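PDB 4EOY: microtubule-associated protein 1 light chain 3 from Plasmodium falciparum, which is a ubiquitin-fold protein of the Atg8 family that binds a peptide of the parasite's Atg3, consistent with a role in Atg8 conjugation to lipid. Local coordinates for residues 87-97 with 117-127; 54-64 with 97-106. The protein carries 3 engineered substitutions. One frame throughout, in Å; residues are numbered along the deposited sequence.

Interaction 1 of 2, residues 87-97 with 117-127. Engineered in segment 117-127: Ser-123 (natural residue Cys), Ser-126 (natural residue Cys). With ACT (acetate ion), chain H.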
loop_
_atom_site.group_PDB
_atom_site.type_symbol
_atom_site.label_atom_id
_atom_site.label_comp_id
_atom_site.label_asym_id
_atom_site.label_seq_id
_atom_site.Cartn_x
_atom_site.Cartn_y
_atom_site.Cartn_z
ATOM N N THR A 87 -8.370 10.687 -10.627
ATOM C CA THR A 87 -7.551 9.719 -11.359
ATOM C C THR A 87 -6.262 9.444 -10.574
ATOM O O THR A 87 -5.564 10.373 -10.171
ATOM C CB THR A 87 -7.240 10.189 -12.812
ATOM O OG1 THR A 87 -6.309 9.289 -13.424
ATOM C CG2 THR A 87 -6.628 11.569 -12.844
ATOM N N ILE A 88 -5.978 8.160 -10.338
ATOM C CA ILE A 88 -4.772 7.725 -9.631
ATOM C C ILE A 88 -3.990 6.722 -10.477
ATOM O O ILE A 88 -4.573 5.883 -11.147
ATOM C CB ILE A 88 -5.115 7.057 -8.285
ATOM C CG1 ILE A 88 -5.914 8.022 -7.401
ATOM C CG2 ILE A 88 -3.850 6.603 -7.567
ATOM C CD1 ILE A 88 -6.421 7.389 -6.116
ATOM N N TYR A 89 -2.668 6.831 -10.450
ATOM C CA TYR A 89 -1.801 5.822 -11.036
ATOM C C TYR A 89 -0.968 5.181 -9.945
ATOM O O TYR A 89 -0.367 5.888 -9.123
ATOM C CB TYR A 89 -0.875 6.457 -12.062
ATOM C CG TYR A 89 -1.606 7.055 -13.234
ATOM C CD1 TYR A 89 -1.939 6.291 -14.337
ATOM C CD2 TYR A 89 -1.966 8.402 -13.234
ATOM C CE1 TYR A 89 -2.599 6.853 -15.420
ATOM C CE2 TYR A 89 -2.628 8.969 -14.301
ATOM C CZ TYR A 89 -2.941 8.198 -15.391
ATOM O OH TYR A 89 -3.594 8.772 -16.457
ATOM N N LEU A 90 -0.948 3.849 -9.934
ATOM C CA LEU A 90 -0.240 3.076 -8.908
ATOM C C LEU A 90 1.060 2.439 -9.424
ATOM O O LEU A 90 1.145 1.994 -10.583
ATOM C CB LEU A 90 -1.153 1.984 -8.366
ATOM C CG LEU A 90 -2.410 2.491 -7.641
ATOM C CD1 LEU A 90 -3.322 1.323 -7.279
ATOM C CD2 LEU A 90 -2.032 3.293 -6.399
ATOM N N PHE A 91 2.056 2.375 -8.546
ATOM C CA PHE A 91 3.376 1.890 -8.917
ATOM C C PHE A 91 3.999 0.969 -7.889
ATOM O O PHE A 91 3.930 1.227 -6.693
ATOM C CB PHE A 91 4.310 3.074 -9.143
ATOM C CG PHE A 91 3.856 3.989 -10.239
ATOM C CD1 PHE A 91 2.918 4.980 -9.989
ATOM C CD2 PHE A 91 4.355 3.846 -11.530
ATOM C CE1 PHE A 91 2.487 5.817 -10.996
ATOM C CE2 PHE A 91 3.929 4.682 -12.547
ATOM C CZ PHE A 91 2.997 5.663 -12.286
ATOM N N VAL A 92 4.618 -0.107 -8.363
ATOM C CA VAL A 92 5.463 -0.909 -7.507
ATOM C C VAL A 92 6.916 -0.887 -8.023
ATOM O O VAL A 92 7.189 -1.238 -9.187
ATOM C CB VAL A 92 4.942 -2.341 -7.394
ATOM C CG1 VAL A 92 4.874 -3.012 -8.760
ATOM C CG2 VAL A 92 5.813 -3.086 -6.415
ATOM N N ASN A 93 7.841 -0.443 -7.173
ATOM C CA ASN A 93 9.236 -0.288 -7.604
ATOM C C ASN A 93 9.321 0.392 -8.990
ATOM O O ASN A 93 9.907 -0.154 -9.928
ATOM C CB ASN A 93 9.954 -1.643 -7.606
ATOM C CG ASN A 93 10.142 -2.204 -6.206
ATOM O OD1 ASN A 93 9.519 -1.742 -5.240
ATOM N ND2 ASN A 93 11.004 -3.212 -6.085
ATOM N N ASN A 94 8.664 1.553 -9.080
ATOM C CA ASN A 94 8.603 2.420 -10.269
ATOM C C ASN A 94 7.862 1.902 -11.488
ATOM O O ASN A 94 7.715 2.644 -12.447
ATOM C CB ASN A 94 10.002 2.934 -10.644
ATOM C CG ASN A 94 10.649 3.724 -9.507
ATOM O OD1 ASN A 94 9.958 4.248 -8.632
ATOM N ND2 ASN A 94 11.970 3.806 -9.511
ATOM N N ILE A 95 7.363 0.663 -11.452
ATOM C CA ILE A 95 6.616 0.095 -12.585
ATOM C C ILE A 95 5.148 -0.146 -12.277
ATOM O O ILE A 95 4.746 -0.183 -11.123
ATOM C CB ILE A 95 7.235 -1.224 -13.116
ATOM C CG1 ILE A 95 7.250 -2.316 -12.049
ATOM C CG2 ILE A 95 8.646 -0.985 -13.626
ATOM C CD1 ILE A 95 7.379 -3.702 -12.621
ATOM N N VAL A 96 4.349 -0.306 -13.328
ATOM C CA VAL A 96 2.919 -0.497 -13.173
ATOM C C VAL A 96 2.642 -1.912 -12.662
ATOM O O VAL A 96 3.076 -2.888 -13.269
ATOM C CB VAL A 96 2.164 -0.268 -14.499
ATOM C CG1 VAL A 96 0.677 -0.579 -14.311
ATOM C CG2 VAL A 96 2.376 1.164 -14.994
ATOM N N PRO A 97 1.917 -2.036 -11.541
ATOM C CA PRO A 97 1.583 -3.383 -11.103
ATOM C C PRO A 97 0.772 -4.123 -12.167
ATOM O O PRO A 97 -0.192 -3.558 -12.703
ATOM C CB PRO A 97 0.738 -3.155 -9.845
ATOM C CG PRO A 97 0.983 -1.739 -9.444
ATOM C CD PRO A 97 1.276 -1.007 -10.712
ATOM N N LEU A 117 6.426 -4.604 1.234
ATOM C CA LEU A 117 6.164 -4.277 -0.146
ATOM C C LEU A 117 5.772 -2.802 -0.224
ATOM O O LEU A 117 4.706 -2.392 0.268
ATOM C CB LEU A 117 5.066 -5.145 -0.727
ATOM C CG LEU A 117 4.808 -4.939 -2.228
ATOM C CD1 LEU A 117 6.041 -5.369 -2.994
ATOM C CD2 LEU A 117 3.555 -5.688 -2.669
ATOM N N TYR A 118 6.634 -2.003 -0.847
ATOM C CA TYR A 118 6.386 -0.570 -0.977
ATOM C C TYR A 118 5.701 -0.293 -2.288
ATOM O O TYR A 118 6.143 -0.760 -3.356
ATOM C CB TYR A 118 7.691 0.209 -0.909
ATOM C CG TYR A 118 8.265 0.324 0.489
ATOM C CD1 TYR A 118 9.113 -0.645 0.991
ATOM C CD2 TYR A 118 7.959 1.408 1.298
ATOM C CE1 TYR A 118 9.632 -0.547 2.263
ATOM C CE2 TYR A 118 8.485 1.518 2.570
ATOM C CZ TYR A 118 9.315 0.529 3.049
ATOM O OH TYR A 118 9.822 0.649 4.333
ATOM N N MET A 119 4.584 0.404 -2.208
ATOM C CA MET A 119 3.820 0.786 -3.392
ATOM C C MET A 119 3.530 2.280 -3.356
ATOM O O MET A 119 3.386 2.880 -2.279
ATOM C CB MET A 119 2.521 -0.012 -3.458
ATOM C CG MET A 119 2.750 -1.498 -3.708
ATOM S SD MET A 119 1.177 -2.311 -3.975
ATOM C CE MET A 119 0.704 -1.696 -5.598
ATOM N N GLU A 120 3.471 2.903 -4.521
ATOM C CA GLU A 120 3.361 4.360 -4.567
ATOM C C GLU A 120 2.253 4.799 -5.466
ATOM O O GLU A 120 1.938 4.121 -6.431
ATOM C CB GLU A 120 4.681 4.968 -5.056
ATOM C CG GLU A 120 5.852 4.726 -4.113
ATOM C CD GLU A 120 7.138 5.328 -4.613
ATOM O OE1 GLU A 120 7.459 5.102 -5.796
ATOM O OE2 GLU A 120 7.832 6.017 -3.824
ATOM N N TYR A 121 1.640 5.932 -5.144
ATOM C CA TYR A 121 0.609 6.484 -5.996
ATOM C C TYR A 121 1.021 7.864 -6.462
ATOM O O TYR A 121 1.712 8.610 -5.752
ATOM C CB TYR A 121 -0.770 6.513 -5.327
ATOM C CG TYR A 121 -0.913 7.309 -4.032
ATOM C CD1 TYR A 121 -1.267 8.646 -4.040
ATOM C CD2 TYR A 121 -0.781 6.691 -2.803
ATOM C CE1 TYR A 121 -1.442 9.353 -2.868
ATOM C CE2 TYR A 121 -0.943 7.395 -1.620
ATOM C CZ TYR A 121 -1.262 8.730 -1.660
ATOM O OH TYR A 121 -1.427 9.405 -0.469
ATOM N N SER A 122 0.606 8.156 -7.690
ATOM C CA SER A 122 0.871 9.397 -8.338
ATOM C C SER A 122 -0.355 9.843 -9.120
ATOM O O SER A 122 -1.179 9.023 -9.501
ATOM C CB SER A 122 2.040 9.237 -9.291
ATOM O OG SER A 122 2.351 10.491 -9.862
ATOM N N SER A 123 -0.463 11.144 -9.347
ATOM C CA SER A 123 -1.493 11.686 -10.255
ATOM C C SER A 123 -1.077 11.561 -11.732
ATOM O O SER A 123 -1.911 11.724 -12.624
ATOM C CB SER A 123 -1.774 13.150 -9.928
ATOM O OG SER A 123 -0.595 13.938 -10.051
ATOM N N GLU A 124 0.203 11.267 -11.977
ATOM C CA GLU A 124 0.744 11.121 -13.336
ATOM C C GLU A 124 1.197 9.690 -13.580
ATOM O O GLU A 124 1.592 8.968 -12.652
ATOM C CB GLU A 124 1.932 12.068 -13.547
ATOM C CG GLU A 124 1.604 13.550 -13.376
ATOM C CD GLU A 124 2.792 14.476 -13.637
ATOM O OE1 GLU A 124 3.851 13.986 -14.093
ATOM O OE2 GLU A 124 2.679 15.703 -13.389
ATOM N N SER A 125 1.175 9.291 -14.840
ATOM C CA SER A 125 1.468 7.917 -15.214
ATOM C C SER A 125 2.950 7.587 -15.289
ATOM O O SER A 125 3.292 6.452 -15.602
ATOM C CB SER A 125 0.823 7.613 -16.566
ATOM O OG SER A 125 1.290 8.511 -17.551
ATOM N N SER A 126 3.839 8.538 -15.002
ATOM C CA SER A 126 5.261 8.332 -15.313
ATOM C C SER A 126 6.031 7.484 -14.294
ATOM O O SER A 126 6.419 6.360 -14.606
ATOM C CB SER A 126 5.979 9.664 -15.527
ATOM O OG SER A 126 7.328 9.442 -15.910
ATOM N N LEU A 127 6.272 8.010 -13.093
ATOM C CA LEU A 127 7.185 7.335 -12.155
ATOM C C LEU A 127 6.872 7.509 -10.655
ATOM O O LEU A 127 7.364 6.732 -9.838
ATOM C CB LEU A 127 8.640 7.740 -12.456
ATOM C CG LEU A 127 9.175 9.157 -12.212
ATOM C CD1 LEU A 127 10.654 9.177 -12.580
ATOM C CD2 LEU A 127 8.423 10.232 -12.989
HETATM C C ACT H . -3.059 1.709 -12.725
HETATM O O ACT H . -2.202 1.608 -11.820
HETATM O OXT ACT H . -2.906 2.491 -13.695
HETATM C CH3 ACT H . -4.298 0.864 -12.653
HETATM O O HOH W 1 9.078 -2.674 -2.118
HETATM O O HOH W 2 7.016 2.648 -6.937
#

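Interaction 2 of 2, residues 54-64 with 97-106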
loop_
_atom_site.group_PDB
_atom_site.type_symbol
_atom_site.label_atom_id
_atom_site.label_comp_id
_atom_site.label_asym_id
_atom_site.label_seq_id
_atom_site.Cartn_x
_atom_site.Cartn_y
_atom_site.Cartn_z
ATOM N N VAL A 54 -2.293 -7.643 3.307
ATOM C CA VAL A 54 -3.096 -8.064 2.152
ATOM C C VAL A 54 -3.069 -9.584 1.956
ATOM O O VAL A 54 -2.001 -10.192 1.968
ATOM C CB VAL A 54 -2.560 -7.409 0.880
ATOM C CG1 VAL A 54 -3.406 -7.784 -0.329
ATOM C CG2 VAL A 54 -2.519 -5.898 1.059
ATOM N N PRO A 55 -4.238 -10.206 1.760
ATOM C CA PRO A 55 -4.255 -11.650 1.545
ATOM C C PRO A 55 -3.373 -12.044 0.367
ATOM O O PRO A 55 -3.403 -11.377 -0.673
ATOM C CB PRO A 55 -5.723 -11.953 1.232
ATOM C CG PRO A 55 -6.476 -10.821 1.806
ATOM C CD PRO A 55 -5.587 -9.630 1.673
ATOM N N MET A 56 -2.599 -13.109 0.534
ATOM C CA MET A 56 -1.635 -13.518 -0.490
ATOM C C MET A 56 -2.265 -13.835 -1.859
ATOM O O MET A 56 -1.664 -13.539 -2.892
ATOM C CB MET A 56 -0.814 -14.705 0.002
ATOM C CG MET A 56 -1.603 -15.991 0.185
ATOM S SD MET A 56 -0.524 -17.366 0.588
ATOM C CE MET A 56 -1.657 -18.750 0.420
ATOM N N ASN A 57 -3.456 -14.442 -1.862
ATOM C CA ASN A 57 -4.164 -14.814 -3.099
ATOM C C ASN A 57 -5.037 -13.718 -3.720
ATOM O O ASN A 57 -5.639 -13.924 -4.775
ATOM C CB ASN A 57 -4.971 -16.102 -2.912
ATOM C CG ASN A 57 -4.140 -17.359 -3.121
ATOM O OD1 ASN A 57 -3.132 -17.355 -3.832
ATOM N ND2 ASN A 57 -4.574 -18.447 -2.527
ATOM N N MET A 58 -5.075 -12.544 -3.096
ATOM C CA MET A 58 -5.765 -11.397 -3.689
ATOM C C MET A 58 -5.091 -10.971 -4.997
ATOM O O MET A 58 -3.871 -10.803 -5.051
ATOM C CB MET A 58 -5.783 -10.197 -2.738
ATOM C CG MET A 58 -6.335 -8.919 -3.353
ATOM S SD MET A 58 -6.735 -7.627 -2.140
ATOM C CE MET A 58 -8.286 -8.295 -1.498
ATOM N N LEU A 59 -5.895 -10.749 -6.026
ATOM C CA LEU A 59 -5.371 -10.294 -7.307
ATOM C C LEU A 59 -4.923 -8.842 -7.230
ATOM O O LEU A 59 -5.513 -8.031 -6.519
ATOM C CB LEU A 59 -6.421 -10.448 -8.409
ATOM C CG LEU A 59 -6.762 -11.888 -8.759
ATOM C CD1 LEU A 59 -8.029 -11.940 -9.598
ATOM C CD2 LEU A 59 -5.584 -12.537 -9.474
ATOM N N VAL A 60 -3.874 -8.517 -7.976
ATOM C CA VAL A 60 -3.347 -7.157 -7.991
ATOM C C VAL A 60 -4.456 -6.205 -8.434
ATOM O O VAL A 60 -4.687 -5.185 -7.795
ATOM C CB VAL A 60 -2.095 -7.032 -8.888
ATOM C CG1 VAL A 60 -1.661 -5.589 -9.054
ATOM C CG2 VAL A 60 -0.948 -7.835 -8.307
ATOM N N GLY A 61 -5.156 -6.559 -9.509
ATOM C CA GLY A 61 -6.277 -5.758 -9.995
ATOM C C GLY A 61 -7.331 -5.471 -8.933
ATOM O O GLY A 61 -7.914 -4.394 -8.903
ATOM N N GLU A 62 -7.575 -6.440 -8.063
ATOM C CA GLU A 62 -8.539 -6.268 -6.983
ATOM C C GLU A 62 -7.990 -5.307 -5.935
ATOM O O GLU A 62 -8.695 -4.407 -5.484
ATOM C CB GLU A 62 -8.882 -7.621 -6.347
ATOM C CG GLU A 62 -9.576 -8.592 -7.289
ATOM C CD GLU A 62 -9.670 -10.015 -6.741
ATOM O OE1 GLU A 62 -8.828 -10.405 -5.899
ATOM O OE2 GLU A 62 -10.581 -10.760 -7.174
ATOM N N PHE A 63 -6.730 -5.492 -5.554
ATOM C CA PHE A 63 -6.111 -4.620 -4.553
ATOM C C PHE A 63 -5.990 -3.174 -5.044
ATOM O O PHE A 63 -6.192 -2.214 -4.253
ATOM C CB PHE A 63 -4.744 -5.131 -4.142
ATOM C CG PHE A 63 -4.074 -4.268 -3.118
ATOM C CD1 PHE A 63 -4.641 -4.105 -1.863
ATOM C CD2 PHE A 63 -2.900 -3.579 -3.420
ATOM C CE1 PHE A 63 -4.036 -3.306 -0.911
ATOM C CE2 PHE A 63 -2.297 -2.778 -2.475
ATOM C CZ PHE A 63 -2.855 -2.646 -1.220
ATOM N N LYS A 64 -5.673 -3.034 -6.334
ATOM C CA LYS A 64 -5.681 -1.737 -7.014
ATOM C C LYS A 64 -7.050 -1.044 -6.938
ATOM O O LYS A 64 -7.119 0.160 -6.728
ATOM C CB LYS A 64 -5.255 -1.876 -8.488
ATOM C CG LYS A 64 -3.760 -2.122 -8.685
ATOM C CD LYS A 64 -3.257 -1.744 -10.081
ATOM C CE LYS A 64 -3.706 -2.719 -11.154
ATOM N NZ LYS A 64 -2.953 -2.514 -12.426
ATOM N N PRO A 97 1.917 -2.036 -11.541
ATOM C CA PRO A 97 1.583 -3.383 -11.103
ATOM C C PRO A 97 0.772 -4.123 -12.167
ATOM O O PRO A 97 -0.192 -3.558 -12.703
ATOM C CB PRO A 97 0.738 -3.155 -9.845
ATOM C CG PRO A 97 0.983 -1.739 -9.444
ATOM C CD PRO A 97 1.276 -1.007 -10.712
ATOM N N LYS A 98 1.176 -5.366 -12.461
ATOM C CA LYS A 98 0.538 -6.198 -13.491
ATOM C C LYS A 98 -0.796 -6.740 -12.960
ATOM O O LYS A 98 -0.826 -7.441 -11.944
ATOM C CB LYS A 98 1.469 -7.358 -13.871
ATOM C CG LYS A 98 1.457 -7.739 -15.338
ATOM C CD LYS A 98 2.843 -8.184 -15.770
ATOM C CE LYS A 98 2.828 -8.821 -17.147
ATOM N NZ LYS A 98 4.197 -8.896 -17.728
ATOM N N THR A 99 -1.888 -6.414 -13.644
ATOM C CA THR A 99 -3.223 -6.617 -13.088
ATOM C C THR A 99 -3.550 -8.091 -12.847
ATOM O O THR A 99 -4.205 -8.419 -11.851
ATOM C CB THR A 99 -4.301 -5.947 -13.961
ATOM O OG1 THR A 99 -4.199 -4.521 -13.820
ATOM C CG2 THR A 99 -5.709 -6.372 -13.544
ATOM N N GLY A 100 -3.067 -8.974 -13.724
ATOM C CA GLY A 100 -3.420 -10.397 -13.671
ATOM C C GLY A 100 -2.551 -11.291 -12.795
ATOM O O GLY A 100 -2.556 -12.501 -12.965
ATOM N N LEU A 101 -1.821 -10.700 -11.855
ATOM C CA LEU A 101 -0.930 -11.433 -10.954
ATOM C C LEU A 101 -1.548 -11.492 -9.560
ATOM O O LEU A 101 -2.507 -10.770 -9.269
ATOM C CB LEU A 101 0.438 -10.745 -10.867
ATOM C CG LEU A 101 1.355 -10.788 -12.100
ATOM C CD1 LEU A 101 2.650 -10.010 -11.858
ATOM C CD2 LEU A 101 1.666 -12.219 -12.510
ATOM N N LEU A 102 -0.994 -12.367 -8.719
ATOM C CA LEU A 102 -1.325 -12.425 -7.294
ATOM C C LEU A 102 -0.491 -11.411 -6.531
ATOM O O LEU A 102 0.613 -11.065 -6.939
ATOM C CB LEU A 102 -1.034 -13.818 -6.720
ATOM C CG LEU A 102 -1.773 -15.030 -7.265
ATOM C CD1 LEU A 102 -1.267 -16.258 -6.527
ATOM C CD2 LEU A 102 -3.283 -14.915 -7.131
ATOM N N MET A 103 -1.009 -10.944 -5.401
ATOM C CA MET A 103 -0.260 -10.019 -4.547
ATOM C C MET A 103 0.961 -10.682 -3.930
ATOM O O MET A 103 1.910 -10.003 -3.541
ATOM C CB MET A 103 -1.152 -9.433 -3.430
ATOM C CG MET A 103 -2.057 -8.275 -3.866
ATOM S SD MET A 103 -1.152 -6.819 -4.457
ATOM C CE MET A 103 -0.114 -6.385 -3.073
ATOM N N GLN A 104 0.957 -12.010 -3.835
ATOM C CA GLN A 104 2.147 -12.716 -3.395
ATOM C C GLN A 104 3.284 -12.536 -4.402
ATOM O O GLN A 104 4.440 -12.420 -4.007
ATOM C CB GLN A 104 1.860 -14.202 -3.203
ATOM C CG GLN A 104 3.049 -15.012 -2.690
ATOM C CD GLN A 104 3.453 -14.642 -1.271
ATOM O OE1 GLN A 104 2.634 -14.129 -0.486
ATOM N NE2 GLN A 104 4.712 -14.915 -0.920
ATOM N N ASP A 105 2.950 -12.537 -5.694
ATOM C CA ASP A 105 3.947 -12.447 -6.743
ATOM C C ASP A 105 4.684 -11.116 -6.635
ATOM O O ASP A 105 5.917 -11.079 -6.585
ATOM C CB ASP A 105 3.295 -12.634 -8.107
ATOM C CG ASP A 105 2.884 -14.063 -8.348
ATOM O OD1 ASP A 105 3.701 -14.978 -8.015
ATOM O OD2 ASP A 105 1.763 -14.278 -8.874
ATOM N N LEU A 106 3.920 -10.037 -6.524
ATOM C CA LEU A 106 4.488 -8.725 -6.282
ATOM C C LEU A 106 5.417 -8.770 -5.088
ATOM O O LEU A 106 6.519 -8.208 -5.136
ATOM C CB LEU A 106 3.388 -7.680 -6.055
ATOM C CG LEU A 106 3.029 -6.840 -7.273
ATOM C CD1 LEU A 106 2.558 -7.724 -8.404
ATOM C CD2 LEU A 106 1.993 -5.766 -6.930
#

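Interaction 1 of 2, residues 87-97 with 117-127
Tyr-89 and Phe-91 lay their rings against the C-terminal tail, and the backbones beneath them are laced as antiparallel strands. Ser-125 CB sits over one face of the Tyr-89 ring, 3.8 Å from its centroid, a CH-pi contact displaced toward the rim, while Ser-123 O meets the ring edge in plane, 3.3 Å from Tyr-89 CE2. Phe-91 swings its CG away from its own carbonyl carbon (chi1 -61°), which carries the ring under the tail; its CZ lies 3.4 Å from Ser-125 O, at the edge. Below the rings, Tyr-89 and Ser-122 form one hydrogen-bonded pair, with Tyr-89 N 2.8 Å from Ser-122 O, and Phe-91 and Glu-120 form the next, with Glu-120 N 2.8 Å from Phe-91 O. Leu-90 faces the other side of the sheet, where its CD2 packs 3.6 Å from Tyr-121 CB. The Tyr-121 hydroxyl is hydrogen-bonded to Pro-45 O. On the outer edge of strand 89-92, Leu-90 N donates to an acetate ion, probably from the crystallisation liquor.

Farther out, Ser-122 OG accepts the N-H of Glu-124 in an ST turn where the chain leaves the strand and the tail passes the two rings. At the other end, a water bridges Asn-94 N and Glu-120 OE1, 2.7 Å from the latter. Ser-123 and Ser-126 are engineered, each replacing a cysteine. Val-92 to Ile-95 form a type I' turn, held by backbone hydrogen bonds both ways; strand 89-92 is the edge strand paired with central strand 117-122 in the ubiquitin-like sheet of Atg8 proteins.

Interaction 2 of 2, residues 54-64 with 97-106
The Phe-63 ring is met obliquely by the sulfur of Met-103, a Met-aromatic contact in which SD stands 4.7 Å from the ring centroid and 48° off its normal. Here the ubiquitin-like fold of Atg8 joins the starts of helices 60-72 and 103-110. The bend at chi2 (-62°) turns the Met-103 sulfur toward Phe-63, and the further bend at chi3 (-58°) sets CE, also near Phe-63 CD2, while CG packs 3.8 Å from Val-54 CG1. Val-54 also lies against an apolar side chain of the bound peptide, and Pro-55 and Met-58 against aromatic ones.

The Val-60 and Pro-97 side chains cross at about a right angle, with Val-60 CG1 against Pro-97 CB, and Val-60 CG2 meets Leu-106 CD1 tip to tip at 3.5 Å. The backbones clasp in series: Met-103 N donates to Met-58 O, Val-60 N to Leu-101 O, and Gly-61 N to Thr-99 O on a lone pair. Leu-59 and Leu-102, each at the N-cap position of its helix, form a single bridge. At the far end Lys-64, bent at chi3, delivers its ammonium to two oxygens, NZ lying 3.0 Å from Pro-97 O and 2.7 Å from Thr-99 OG1.

How the interactions relate
After two N-terminal helices and strand 31-38, the chain runs through strand 51-55 and helix 60-72, passes the short strands 73-75 and 81-83, and reaches strand 89-92, helix 103-110 and strand 117-122. Interaction 2 closes the loop from 54-64 to 97-106, and interaction 1 the one from 87-97 to 117-127; their segments alternate, so the two loops cross, and Pro-97 belongs to both. Interaction 1 ties an edge strand to its central neighbour, whereas interaction 2 ties the two helix starts beside that sheet. Packing joins them directly: Leu-117 CD2 lies 3.8 Å from Met-103 CE, Met-119 SD touches Phe-63 CE2, and Leu-90 CD1 rests on Lys-64 CG, seating both helices against the sheet.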